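Local structure of tailspike protein (Siphovirus 9NA, 3RIQ) at residues 385-390 / 394-399; 430-433 / 438-441; 443-448 / 452-457; 486-491 / 496-501; 528-531 / 537-540. The protein recognises Salmonella lipopolysaccharide as the trimeric receptor-binding tailspike of the phage and probably cleaves it as an endorhamnosidase. One frame throughout, in Å; residues are numbered along the deposited sequence.

The five contacts follow one another along the chain, from the right-handed beta-helix to the C-terminal end of the spike. Contact 1 sits inside the helix, with its centre about 22 Å from that of contact 2, where the chain leaves the helix and strands of different subunits begin to pair. Contacts 2 and 3 share strand 438-444 and touch directly: L441 O lies 2.8 Å from L457 N, probably a hydrogen bond. Contact 4 closes the other side of the same five-stranded antiparallel sheet, its centre about 21 Å from that of contact 3. Contact 5 belongs to a separate three-stranded sheet, about 7 Å from contact 4 at the nearest atoms and about 51 Å from contact 1 between centres.

Contact 1: 385-390 / 394-399; sequences IMVHAY and GYAVYA
V387 and A396 face each other closely across this buried contact, and V397 stands beside A396. CG1 of V387 comes within 3.8 Å of the CB of A396, tip against methyl. With CG1 anti to the backbone N (chi1 172°), the second methyl of V387 lies beside its own N and covers the next part of the opposite backbone, CG2 resting 3.8 Å from A396 O. The same CG2 has a looser neighbour in V397, 4.5 Å away at CG2. That V397 methyl meets I385 more closely, CG2 to CG2 at 4.1 Å; the two side chains cross at about a right angle. All four residues are buried, and the side chains that meet are all apolar. Strand 381-388 and strand 397-399 belong to different faces of a right-handed beta-helix, so their side chains meet in its interior instead of pairing backbone to backbone. Each strand pairs in parallel with others: 381-388 lies between 355-362 and 402-409, and 397-399 between 374-376 and 417-419. I374, from the strand that precedes 397-399 in its sheet, also touches both I385 and V387. On the outside of strand 381-388, H388 turns the other way. CE1 of Y390 stands over the centre of the H388 ring, 3.6 Å above its plane, while H388 ND1 is hydrogen-bonded to R383 NE of the second subunit.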
loop_
_atom_site.group_PDB
_atom_site.type_symbol
_atom_site.label_atom_id
_atom_site.label_comp_id
_atom_site.label_asym_id
_atom_site.label_seq_id
_atom_site.Cartn_x
_atom_site.Cartn_y
_atom_site.Cartn_z
ATOM N N ILE A 385 12.560 -1.257 5.105
ATOM C CA ILE A 385 12.626 -2.695 5.306
ATOM C C ILE A 385 12.258 -2.977 6.762
ATOM O O ILE A 385 12.828 -2.372 7.676
ATOM C CB ILE A 385 14.078 -3.192 5.017
ATOM C CG1 ILE A 385 14.542 -2.747 3.603
ATOM C CG2 ILE A 385 14.188 -4.725 5.273
ATOM C CD1 ILE A 385 13.721 -3.294 2.405
ATOM N N MET A 386 11.318 -3.895 6.985
ATOM C CA MET A 386 10.991 -4.322 8.350
ATOM C C MET A 386 11.126 -5.832 8.411
ATOM O O MET A 386 10.546 -6.553 7.587
ATOM C CB MET A 386 9.572 -3.876 8.737
ATOM C CG MET A 386 9.410 -2.357 8.877
ATOM S SD MET A 386 7.903 -1.897 9.722
ATOM C CE MET A 386 6.650 -2.384 8.560
ATOM N N VAL A 387 11.932 -6.328 9.349
ATOM C CA VAL A 387 12.058 -7.763 9.576
ATOM C C VAL A 387 11.653 -8.106 11.010
ATOM O O VAL A 387 12.002 -7.388 11.954
ATOM C CB VAL A 387 13.515 -8.190 9.341
ATOM C CG1 VAL A 387 13.754 -9.647 9.746
ATOM C CG2 VAL A 387 13.878 -8.014 7.849
ATOM N N HIS A 388 10.930 -9.201 11.190
ATOM C CA HIS A 388 10.680 -9.722 12.534
ATOM C C HIS A 388 10.933 -11.205 12.512
ATOM O O HIS A 388 10.040 -11.976 12.213
ATOM C CB HIS A 388 9.249 -9.423 13.003
ATOM C CG HIS A 388 9.026 -9.716 14.451
ATOM N ND1 HIS A 388 7.933 -9.255 15.141
ATOM C CD2 HIS A 388 9.797 -10.373 15.354
ATOM C CE1 HIS A 388 8.013 -9.649 16.404
ATOM N NE2 HIS A 388 9.142 -10.319 16.562
ATOM N N ALA A 389 12.171 -11.589 12.794
ATOM C CA ALA A 389 12.562 -12.989 12.796
ATOM C C ALA A 389 12.120 -13.606 14.116
ATOM O O ALA A 389 12.227 -12.959 15.170
ATOM C CB ALA A 389 14.069 -13.083 12.650
ATOM N N TYR A 390 11.642 -14.842 14.081
ATOM C CA TYR A 390 11.260 -15.565 15.312
ATOM C C TYR A 390 12.338 -16.584 15.671
ATOM O O TYR A 390 12.105 -17.530 16.471
ATOM C CB TYR A 390 9.905 -16.268 15.097
ATOM C CG TYR A 390 8.656 -15.378 14.980
ATOM C CD1 TYR A 390 8.742 -13.984 14.830
ATOM C CD2 TYR A 390 7.376 -15.953 14.926
ATOM C CE1 TYR A 390 7.600 -13.192 14.722
ATOM C CE2 TYR A 390 6.222 -15.156 14.780
ATOM C CZ TYR A 390 6.348 -13.771 14.667
ATOM O OH TYR A 390 5.204 -12.963 14.516
ATOM N N GLY A 394 21.005 -16.948 11.369
ATOM C CA GLY A 394 21.284 -16.159 10.156
ATOM C C GLY A 394 21.184 -14.652 10.335
ATOM O O GLY A 394 21.442 -14.103 11.443
ATOM N N TYR A 395 20.844 -13.977 9.236
ATOM C CA TYR A 395 20.794 -12.505 9.186
ATOM C C TYR A 395 19.358 -12.050 8.934
ATOM O O TYR A 395 18.588 -12.733 8.252
ATOM C CB TYR A 395 21.610 -12.024 7.987
ATOM C CG TYR A 395 23.116 -12.174 8.191
ATOM C CD1 TYR A 395 23.902 -11.085 8.516
ATOM C CD2 TYR A 395 23.732 -13.418 8.058
ATOM C CE1 TYR A 395 25.291 -11.233 8.724
ATOM C CE2 TYR A 395 25.103 -13.585 8.232
ATOM C CZ TYR A 395 25.877 -12.490 8.565
ATOM O OH TYR A 395 27.229 -12.679 8.746
ATOM N N ALA A 396 19.030 -10.872 9.449
ATOM C CA ALA A 396 17.802 -10.193 9.029
ATOM C C ALA A 396 17.891 -9.734 7.571
ATOM O O ALA A 396 16.946 -9.946 6.783
ATOM C CB ALA A 396 17.519 -8.999 9.941
ATOM N N VAL A 397 19.018 -9.096 7.226
ATOM C CA VAL A 397 19.294 -8.670 5.858
ATOM C C VAL A 397 20.689 -9.116 5.472
ATOM O O VAL A 397 21.701 -8.626 6.036
ATOM C CB VAL A 397 19.155 -7.138 5.663
ATOM C CG1 VAL A 397 19.429 -6.747 4.206
ATOM C CG2 VAL A 397 17.731 -6.676 6.063
ATOM N N TYR A 398 20.747 -10.013 4.480
ATOM C CA TYR A 398 22.024 -10.485 3.959
ATOM C C TYR A 398 22.100 -10.003 2.514
ATOM O O TYR A 398 21.509 -10.591 1.603
ATOM C CB TYR A 398 22.143 -12.012 4.052
ATOM C CG TYR A 398 23.519 -12.518 3.668
ATOM C CD1 TYR A 398 24.520 -12.608 4.622
ATOM C CD2 TYR A 398 23.827 -12.901 2.349
ATOM C CE1 TYR A 398 25.793 -13.067 4.287
ATOM C CE2 TYR A 398 25.088 -13.353 2.012
ATOM C CZ TYR A 398 26.072 -13.419 2.987
ATOM O OH TYR A 398 27.343 -13.874 2.688
ATOM N N ALA A 399 22.820 -8.908 2.317
ATOM C CA ALA A 399 22.805 -8.202 1.026
ATOM C C ALA A 399 24.174 -7.528 0.815
ATOM O O ALA A 399 24.270 -6.307 0.718
ATOM C CB ALA A 399 21.639 -7.192 0.998
#

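Contact 2: 430-433 / 438-441; sequences INVQ and AMTL
The apolar part of the contact is a single methyl group: CE of M439 is pushed against V432, 3.5 Å from its CG2, which is tighter than ordinary van der Waals contact, and 3.7 Å from its CB. M439 leaves its strand with CG between the backbone N and the carbonyl carbon (chi1 76°), runs straight out, and then bends at the thioether (chi3 -66°), which turns the methyl toward V432. Sulfur and methyl also lie on backbone atoms. SD is 3.7 Å from Q433 C, and CE is 3.6 Å from Q433 O. The polar end of Q433 takes no part here, since NE2 donates to I417 O of the second subunit. Both V432 and M439 pack in addition on M443 of that subunit. T440 N bonds N429 OD1 of the third subunit. Strand 430-433 pairs in parallel with strands of both neighbours, and M439 bridges from its own strand to V432 and the Q433 backbone, in an interwoven trimer of beta-strands consistent with the interdigitated region that follows the beta-helix in the P22 tailspike.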
loop_
_atom_site.group_PDB
_atom_site.type_symbol
_atom_site.label_atom_id
_atom_site.label_comp_id
_atom_site.label_asym_id
_atom_site.label_seq_id
_atom_site.Cartn_x
_atom_site.Cartn_y
_atom_site.Cartn_z
ATOM N N ILE A 430 15.556 12.879 20.079
ATOM C CA ILE A 430 15.543 11.423 20.174
ATOM C C ILE A 430 15.056 11.034 21.573
ATOM O O ILE A 430 15.635 11.500 22.569
ATOM C CB ILE A 430 16.922 10.832 19.910
ATOM C CG1 ILE A 430 17.431 11.211 18.523
ATOM C CG2 ILE A 430 16.880 9.333 20.042
ATOM C CD1 ILE A 430 18.928 10.991 18.318
ATOM N N ASN A 431 14.000 10.216 21.646
ATOM C CA ASN A 431 13.384 9.824 22.904
ATOM C C ASN A 431 13.172 8.311 22.884
ATOM O O ASN A 431 12.197 7.812 22.291
ATOM C CB ASN A 431 12.060 10.568 23.103
ATOM C CG ASN A 431 11.115 9.876 24.118
ATOM O OD1 ASN A 431 11.559 9.180 25.042
ATOM N ND2 ASN A 431 9.797 10.071 23.925
ATOM N N VAL A 432 14.132 7.594 23.456
ATOM C CA VAL A 432 14.096 6.130 23.426
ATOM C C VAL A 432 13.804 5.590 24.818
ATOM O O VAL A 432 14.080 6.257 25.845
ATOM C CB VAL A 432 15.415 5.519 22.805
ATOM C CG1 VAL A 432 15.550 5.894 21.293
ATOM C CG2 VAL A 432 16.670 5.920 23.592
ATOM N N GLN A 433 13.244 4.386 24.844
ATOM C CA GLN A 433 12.821 3.780 26.078
ATOM C C GLN A 433 13.025 2.265 26.009
ATOM O O GLN A 433 13.138 1.692 24.950
ATOM C CB GLN A 433 11.347 4.143 26.324
ATOM C CG GLN A 433 10.374 3.537 25.297
ATOM C CD GLN A 433 8.990 4.078 25.485
ATOM O OE1 GLN A 433 8.739 5.266 25.270
ATOM N NE2 GLN A 433 8.074 3.217 25.895
ATOM N N ALA A 438 18.804 -1.218 31.920
ATOM C CA ALA A 438 19.816 -0.438 31.231
ATOM C C ALA A 438 19.514 -0.452 29.751
ATOM O O ALA A 438 18.942 -1.420 29.246
ATOM C CB ALA A 438 21.218 -1.005 31.502
ATOM N N MET A 439 19.895 0.610 29.055
ATOM C CA MET A 439 19.764 0.636 27.599
ATOM C C MET A 439 20.931 1.399 27.018
ATOM O O MET A 439 21.658 2.088 27.758
ATOM C CB MET A 439 18.402 1.194 27.151
ATOM C CG MET A 439 18.252 2.715 27.257
ATOM S SD MET A 439 16.563 3.213 26.761
ATOM C CE MET A 439 16.545 2.767 25.008
ATOM N N THR A 440 21.137 1.250 25.704
ATOM C CA THR A 440 22.368 1.694 25.075
ATOM C C THR A 440 22.192 2.365 23.722
ATOM O O THR A 440 21.247 2.068 22.989
ATOM C CB THR A 440 23.350 0.516 24.851
ATOM O OG1 THR A 440 22.667 -0.575 24.223
ATOM C CG2 THR A 440 23.997 0.044 26.170
ATOM N N LEU A 441 23.123 3.273 23.413
ATOM C CA LEU A 441 23.451 3.665 22.039
ATOM C C LEU A 441 24.806 3.053 21.712
ATOM O O LEU A 441 25.804 3.343 22.407
ATOM C CB LEU A 441 23.583 5.202 21.913
ATOM C CG LEU A 441 24.384 5.692 20.666
ATOM C CD1 LEU A 441 23.637 5.428 19.387
ATOM C CD2 LEU A 441 24.708 7.169 20.785
#

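Contact 3: 443-448 / 452-457; sequences MRPAMG and NPSLVL
M443 O takes two backbone N-H groups from the facing segment. S454 N reaches it at 2.8 Å in a bond bent at the hydrogen (132°), and L455 N adds a weak bond of 3.3 Å. In return M443 N donates to L455 O at 3.0 Å. Two residues opposite one make this a classic beta bulge, set at the end of the hairpin of strands 438-444 and 455-461. The side chains of M443 and L455 run side by side on the same face of the sheet, SD lying 4.0 Å from both CD1 and CD2. Beyond the bulge, the ring of P445 packs on S454, with CG 3.7 Å from OG. A water holds this corner together: it donates to P445 O and N452 O and accepts from S454 OG. R444 brings CG to 3.7 Å from N452 O and then bends at chi3 (63°), which brings NH1 to a lone pair of M447 O at 2.9 Å; the same NH1 has a weak bond to T450 O. Further out, the third subunit holds the loop, E469 OE2 receiving N452 N and S471 OG bonding S454 O.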
loop_
_atom_site.group_PDB
_atom_site.type_symbol
_atom_site.label_atom_id
_atom_site.label_comp_id
_atom_site.label_asym_id
_atom_site.label_seq_id
_atom_site.Cartn_x
_atom_site.Cartn_y
_atom_site.Cartn_z
ATOM N N MET A 443 27.657 2.265 18.493
ATOM C CA MET A 443 28.063 2.651 17.129
ATOM C C MET A 443 29.166 1.724 16.673
ATOM O O MET A 443 30.173 1.558 17.380
ATOM C CB MET A 443 28.498 4.117 17.051
ATOM C CG MET A 443 27.437 5.054 17.648
ATOM S SD MET A 443 27.883 6.786 17.974
ATOM C CE MET A 443 28.835 7.110 16.603
ATOM N N ARG A 444 28.934 1.086 15.520
ATOM C CA ARG A 444 29.869 0.074 14.957
ATOM C C ARG A 444 30.319 0.492 13.541
ATOM O O ARG A 444 29.848 -0.063 12.531
ATOM C CB ARG A 444 29.252 -1.347 14.984
ATOM C CG ARG A 444 30.242 -2.501 14.642
ATOM C CD ARG A 444 29.617 -3.901 14.852
ATOM N NE ARG A 444 28.487 -4.090 13.937
ATOM C CZ ARG A 444 28.607 -4.485 12.666
ATOM N NH1 ARG A 444 29.812 -4.822 12.169
ATOM N NH2 ARG A 444 27.516 -4.542 11.897
ATOM N N PRO A 445 31.222 1.496 13.463
ATOM C CA PRO A 445 31.913 1.771 12.186
ATOM C C PRO A 445 32.856 0.633 11.790
ATOM O O PRO A 445 33.015 -0.341 12.544
ATOM C CB PRO A 445 32.698 3.032 12.466
ATOM C CG PRO A 445 32.987 2.991 13.955
ATOM C CD PRO A 445 31.740 2.325 14.574
ATOM N N ALA A 446 33.435 0.718 10.591
ATOM C CA ALA A 446 34.204 -0.402 10.031
ATOM C C ALA A 446 33.374 -1.687 10.108
ATOM O O ALA A 446 33.855 -2.729 10.570
ATOM C CB ALA A 446 35.564 -0.565 10.770
ATOM N N MET A 447 32.121 -1.612 9.649
ATOM C CA MET A 447 31.161 -2.691 9.898
ATOM C C MET A 447 31.525 -3.973 9.153
ATOM O O MET A 447 31.095 -5.050 9.549
ATOM C CB MET A 447 29.725 -2.232 9.554
ATOM C CG MET A 447 29.489 -2.066 8.044
ATOM S SD MET A 447 27.953 -1.227 7.696
ATOM C CE MET A 447 28.020 -1.139 5.877
ATOM N N GLY A 448 32.293 -3.852 8.068
ATOM C CA GLY A 448 32.749 -5.034 7.327
ATOM C C GLY A 448 33.771 -5.868 8.100
ATOM O O GLY A 448 33.926 -7.064 7.836
ATOM N N ASN A 452 32.481 -5.949 17.431
ATOM C CA ASN A 452 32.088 -5.127 18.570
ATOM C C ASN A 452 32.017 -3.645 18.225
ATOM O O ASN A 452 32.727 -3.178 17.323
ATOM C CB ASN A 452 33.096 -5.324 19.724
ATOM C CG ASN A 452 33.215 -6.770 20.149
ATOM O OD1 ASN A 452 34.295 -7.388 20.019
ATOM N ND2 ASN A 452 32.108 -7.339 20.624
ATOM N N PRO A 453 31.158 -2.894 18.936
ATOM C CA PRO A 453 31.008 -1.463 18.654
ATOM C C PRO A 453 32.230 -0.647 19.082
ATOM O O PRO A 453 32.898 -1.007 20.037
ATOM C CB PRO A 453 29.739 -1.072 19.458
ATOM C CG PRO A 453 29.663 -2.085 20.581
ATOM C CD PRO A 453 30.166 -3.375 19.927
ATOM N N SER A 454 32.504 0.448 18.371
ATOM C CA SER A 454 33.605 1.336 18.736
ATOM C C SER A 454 33.196 2.312 19.852
ATOM O O SER A 454 34.048 2.892 20.522
ATOM C CB SER A 454 34.091 2.112 17.499
ATOM O OG SER A 454 34.852 1.262 16.622
ATOM N N LEU A 455 31.894 2.470 20.079
ATOM C CA LEU A 455 31.384 3.395 21.102
ATOM C C LEU A 455 30.143 2.792 21.724
ATOM O O LEU A 455 29.273 2.317 20.986
ATOM C CB LEU A 455 31.045 4.752 20.463
ATOM C CG LEU A 455 30.507 5.903 21.331
ATOM C CD1 LEU A 455 30.799 7.240 20.643
ATOM C CD2 LEU A 455 28.998 5.762 21.646
ATOM N N VAL A 456 30.055 2.795 23.052
ATOM C CA VAL A 456 28.809 2.455 23.736
ATOM C C VAL A 456 28.503 3.510 24.791
ATOM O O VAL A 456 29.352 3.802 25.661
ATOM C CB VAL A 456 28.887 1.073 24.437
ATOM C CG1 VAL A 456 27.569 0.791 25.128
ATOM C CG2 VAL A 456 29.247 -0.043 23.436
ATOM N N LEU A 457 27.329 4.127 24.679
ATOM C CA LEU A 457 26.795 5.067 25.665
ATOM C C LEU A 457 25.639 4.369 26.407
ATOM O O LEU A 457 24.694 3.922 25.766
ATOM C CB LEU A 457 26.266 6.315 24.945
ATOM C CG LEU A 457 25.581 7.424 25.770
ATOM C CD1 LEU A 457 26.609 8.159 26.680
ATOM C CD2 LEU A 457 24.827 8.410 24.868
HETATM O O HOH W 1 33.192 -0.779 15.516
#

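Contact 4: 486-491 / 496-501; sequences ELQLNR and HMSIPV
The imidazole of H496 meets R491 at its edge, where R491 O lies in the ring plane 3.3 Å from CE1. Over one face sits a water, 3.3 Å above the plane and offset toward the rim. NE2 bonds A510 O of the second subunit. A second flat group, the amide of Q488, donates from NE2 to E486 OE2 at 2.9 Å, almost exactly in the amide plane but on the anti side of the carboxylate and 25° out of its plane; NE2 also bonds E512 OE2 of the second subunit. The backbones form an antiparallel hairpin. Q488 and S498 are its hydrogen-bonded pair, S498 N giving 2.8 Å to Q488 O. L489 faces M497 as the non-hydrogen-bonded pair, L489 CD1 lying 3.8 Å from M497 CB, and M497 packs in turn on M497 of the third subunit. Near the turn N490, at positive phi (70°), directs its N to H496 O at 3.0 Å. On the far end P500 CD rests 3.5 Å from E486 O. The water over the imidazole accepts from R491 N, donates to H496 O and bonds S498 OG, which shares a second water with Q488 OE1. Buried S498 OG is therefore satisfied by water, and the amide NE2 of Q488 bridges carboxylates of two subunits, which would probably help to stabilise their negative charge.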
loop_
_atom_site.group_PDB
_atom_site.type_symbol
_atom_site.label_atom_id
_atom_site.label_comp_id
_atom_site.label_asym_id
_atom_site.label_seq_id
_atom_site.Cartn_x
_atom_site.Cartn_y
_atom_site.Cartn_z
ATOM N N GLU A 486 36.458 4.183 30.251
ATOM C CA GLU A 486 35.060 4.418 30.532
ATOM C C GLU A 486 34.871 5.581 31.463
ATOM O O GLU A 486 35.379 5.571 32.598
ATOM C CB GLU A 486 34.395 3.164 31.117
ATOM C CG GLU A 486 32.909 3.352 31.425
ATOM C CD GLU A 486 32.153 2.040 31.463
ATOM O OE1 GLU A 486 32.395 1.199 30.576
ATOM O OE2 GLU A 486 31.315 1.849 32.384
ATOM N N LEU A 487 34.180 6.609 30.981
ATOM C CA LEU A 487 33.714 7.629 31.895
ATOM C C LEU A 487 32.396 7.212 32.478
ATOM O O LEU A 487 31.585 6.567 31.785
ATOM C CB LEU A 487 33.643 8.997 31.231
ATOM C CG LEU A 487 32.458 9.497 30.457
ATOM C CD1 LEU A 487 31.230 9.780 31.309
ATOM C CD2 LEU A 487 32.833 10.757 29.685
ATOM N N GLN A 488 32.160 7.597 33.727
ATOM C CA GLN A 488 30.841 7.405 34.314
ATOM C C GLN A 488 30.385 8.668 35.010
ATOM O O GLN A 488 31.218 9.489 35.440
ATOM C CB GLN A 488 30.846 6.240 35.319
ATOM C CG GLN A 488 31.467 4.942 34.772
ATOM C CD GLN A 488 31.286 3.760 35.714
ATOM O OE1 GLN A 488 31.166 3.927 36.934
ATOM N NE2 GLN A 488 31.214 2.558 35.144
ATOM N N LEU A 489 29.064 8.833 35.128
ATOM C CA LEU A 489 28.480 9.918 35.928
ATOM C C LEU A 489 27.514 9.339 36.951
ATOM O O LEU A 489 26.684 8.477 36.617
ATOM C CB LEU A 489 27.720 10.933 35.065
ATOM C CG LEU A 489 28.469 11.733 33.993
ATOM C CD1 LEU A 489 29.470 12.725 34.570
ATOM C CD2 LEU A 489 29.144 10.815 33.030
ATOM N N ASN A 490 27.639 9.812 38.198
ATOM C CA ASN A 490 26.732 9.462 39.300
ATOM C C ASN A 490 26.834 8.006 39.805
ATOM O O ASN A 490 25.842 7.444 40.280
ATOM C CB ASN A 490 25.266 9.849 38.964
ATOM C CG ASN A 490 24.380 9.919 40.209
ATOM O OD1 ASN A 490 24.838 10.420 41.266
ATOM N ND2 ASN A 490 23.142 9.403 40.112
ATOM N N ARG A 491 28.021 7.392 39.738
ATOM C CA ARG A 491 28.136 6.045 40.307
ATOM C C ARG A 491 27.804 6.091 41.805
ATOM O O ARG A 491 28.349 6.915 42.546
ATOM C CB ARG A 491 29.520 5.416 40.081
ATOM C CG ARG A 491 29.629 4.028 40.746
ATOM C CD ARG A 491 30.908 3.322 40.337
ATOM N NE ARG A 491 31.144 2.120 41.138
ATOM C CZ ARG A 491 30.644 0.900 40.930
ATOM N NH1 ARG A 491 29.832 0.620 39.898
ATOM N NH2 ARG A 491 30.968 -0.059 41.798
ATOM N N HIS A 496 29.193 12.503 40.805
ATOM C CA HIS A 496 30.533 12.895 40.358
ATOM C C HIS A 496 30.834 12.246 39.007
ATOM O O HIS A 496 30.191 11.256 38.600
ATOM C CB HIS A 496 31.579 12.376 41.343
ATOM C CG HIS A 496 31.638 10.882 41.410
ATOM N ND1 HIS A 496 30.542 10.118 41.765
ATOM C CD2 HIS A 496 32.637 10.004 41.134
ATOM C CE1 HIS A 496 30.870 8.835 41.725
ATOM N NE2 HIS A 496 32.134 8.740 41.350
ATOM N N MET A 497 31.827 12.779 38.312
ATOM C CA MET A 497 32.398 12.070 37.162
ATOM C C MET A 497 33.522 11.114 37.600
ATOM O O MET A 497 34.456 11.540 38.316
ATOM C CB MET A 497 32.934 13.070 36.140
ATOM C CG MET A 497 33.506 12.471 34.859
ATOM S SD MET A 497 34.208 13.782 33.794
ATOM C CE MET A 497 32.791 14.375 32.988
ATOM N N SER A 498 33.432 9.851 37.190
ATOM C CA SER A 498 34.586 8.948 37.257
ATOM C C SER A 498 35.391 9.103 35.978
ATOM O O SER A 498 34.850 8.936 34.867
ATOM C CB SER A 498 34.140 7.493 37.417
ATOM O OG SER A 498 33.251 7.375 38.506
ATOM N N ILE A 499 36.671 9.422 36.141
ATOM C CA ILE A 499 37.530 9.802 35.022
ATOM C C ILE A 499 38.562 8.676 34.778
ATOM O O ILE A 499 39.359 8.363 35.676
ATOM C CB ILE A 499 38.265 11.147 35.337
ATOM C CG1 ILE A 499 37.261 12.272 35.669
ATOM C CG2 ILE A 499 39.286 11.494 34.232
ATOM C CD1 ILE A 499 37.905 13.574 36.139
ATOM N N PRO A 500 38.597 8.105 33.559
ATOM C CA PRO A 500 39.622 7.081 33.271
ATOM C C PRO A 500 40.970 7.751 33.070
ATOM O O PRO A 500 41.054 8.834 32.458
ATOM C CB PRO A 500 39.103 6.407 31.989
ATOM C CG PRO A 500 38.266 7.499 31.332
ATOM C CD PRO A 500 37.641 8.282 32.446
ATOM N N VAL A 501 42.015 7.151 33.642
ATOM C CA VAL A 501 43.365 7.717 33.523
ATOM C C VAL A 501 44.310 6.664 32.990
ATOM O O VAL A 501 44.082 5.452 33.145
ATOM C CB VAL A 501 43.859 8.368 34.835
ATOM C CG1 VAL A 501 42.754 9.147 35.514
ATOM C CG2 VAL A 501 44.410 7.352 35.745
HETATM O O HOH W 2 33.569 4.536 38.248
HETATM O O HOH W 3 30.524 8.373 38.438
#

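Contact 5: 528-531 / 537-540; sequences RILA and TFVT
T540 touches the facing strand with every atom of its side chain. Its CB stands 3.9 Å from I529 O. From there CG2, anti to the backbone N, comes closer to the same carbonyl oxygen, at 3.6 Å, and also meets R528 at CD, 4.2 Å away. The hydroxyl stands anti to the carbonyl carbon (chi1 -63°), and OG1 lies 3.6 Å from CD1 of L530. That leucine methyl is shared, since CD1 is also 4.0 Å from F538 CD2. Strands 527-532 and 538-542 form an antiparallel hairpin, the second and third strands of a small sheet that opens with 516-521. L530 and T540 are a non-hydrogen-bonded pair. Next to them A531 and V539 pair through two bonds: A531 N to V539 O at 2.8 Å, and V539 N to A531 O at 3.1 Å. On the face of this pair A531 CB touches V539 CG2. Within the sheet, I529 and A531 touch I517 of the neighbouring strand 516-521, and L543 and F521 of the third subunit pack on I529 and A531 respectively.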
loop_
_atom_site.group_PDB
_atom_site.type_symbol
_atom_site.label_atom_id
_atom_site.label_comp_id
_atom_site.label_asym_id
_atom_site.label_seq_id
_atom_site.Cartn_x
_atom_site.Cartn_y
_atom_site.Cartn_z
ATOM N N ARG A 528 49.864 11.860 37.987
ATOM C CA ARG A 528 50.423 13.008 37.304
ATOM C C ARG A 528 49.476 13.488 36.229
ATOM O O ARG A 528 48.578 12.740 35.778
ATOM C CB ARG A 528 51.756 12.619 36.654
ATOM C CG ARG A 528 52.860 12.353 37.669
ATOM C CD ARG A 528 54.162 11.990 37.003
ATOM N NE ARG A 528 55.103 11.597 38.047
ATOM C CZ ARG A 528 56.107 10.742 37.881
ATOM N NH1 ARG A 528 56.324 10.171 36.697
ATOM N NH2 ARG A 528 56.890 10.446 38.916
ATOM N N ILE A 529 49.706 14.732 35.803
ATOM C CA ILE A 529 48.926 15.338 34.732
ATOM C C ILE A 529 49.886 15.709 33.627
ATOM O O ILE A 529 50.824 16.460 33.881
ATOM C CB ILE A 529 48.209 16.627 35.214
ATOM C CG1 ILE A 529 47.254 16.313 36.385
ATOM C CG2 ILE A 529 47.499 17.343 34.028
ATOM C CD1 ILE A 529 46.701 17.572 37.077
ATOM N N LEU A 530 49.663 15.195 32.415
ATOM C CA LEU A 530 50.339 15.745 31.236
ATOM C C LEU A 530 49.482 16.898 30.718
ATOM O O LEU A 530 48.277 16.722 30.467
ATOM C CB LEU A 530 50.494 14.671 30.161
ATOM C CG LEU A 530 51.188 15.132 28.882
ATOM C CD1 LEU A 530 52.675 15.514 29.116
ATOM C CD2 LEU A 530 51.094 14.046 27.831
ATOM N N ALA A 531 50.078 18.079 30.555
ATOM C CA ALA A 531 49.323 19.255 30.087
ATOM C C ALA A 531 49.867 19.723 28.768
ATOM O O ALA A 531 51.061 20.040 28.680
ATOM C CB ALA A 531 49.435 20.364 31.081
ATOM N N THR A 537 53.045 23.373 23.471
ATOM C CA THR A 537 54.130 22.787 24.269
ATOM C C THR A 537 53.565 22.069 25.502
ATOM O O THR A 537 52.393 22.241 25.848
ATOM C CB THR A 537 55.166 23.831 24.710
ATOM O OG1 THR A 537 54.546 24.813 25.552
ATOM C CG2 THR A 537 55.764 24.518 23.479
ATOM N N PHE A 538 54.415 21.300 26.170
ATOM C CA PHE A 538 53.982 20.404 27.232
ATOM C C PHE A 538 54.692 20.637 28.563
ATOM O O PHE A 538 55.897 20.977 28.594
ATOM C CB PHE A 538 54.258 18.957 26.813
ATOM C CG PHE A 538 53.416 18.471 25.656
ATOM C CD1 PHE A 538 53.840 18.667 24.344
ATOM C CD2 PHE A 538 52.222 17.763 25.884
ATOM C CE1 PHE A 538 53.075 18.221 23.262
ATOM C CE2 PHE A 538 51.450 17.284 24.798
ATOM C CZ PHE A 538 51.879 17.532 23.483
ATOM N N VAL A 539 53.947 20.406 29.652
ATOM C CA VAL A 539 54.510 20.325 31.002
ATOM C C VAL A 539 53.795 19.202 31.749
ATOM O O VAL A 539 52.656 18.822 31.416
ATOM C CB VAL A 539 54.384 21.661 31.810
ATOM C CG1 VAL A 539 55.431 22.706 31.315
ATOM C CG2 VAL A 539 52.952 22.233 31.764
ATOM N N THR A 540 54.485 18.647 32.735
ATOM C CA THR A 540 53.901 17.596 33.546
ATOM C C THR A 540 53.827 18.060 34.992
ATOM O O THR A 540 54.842 18.520 35.564
ATOM C CB THR A 540 54.741 16.312 33.433
ATOM O OG1 THR A 540 54.712 15.851 32.073
ATOM C CG2 THR A 540 54.191 15.210 34.371
#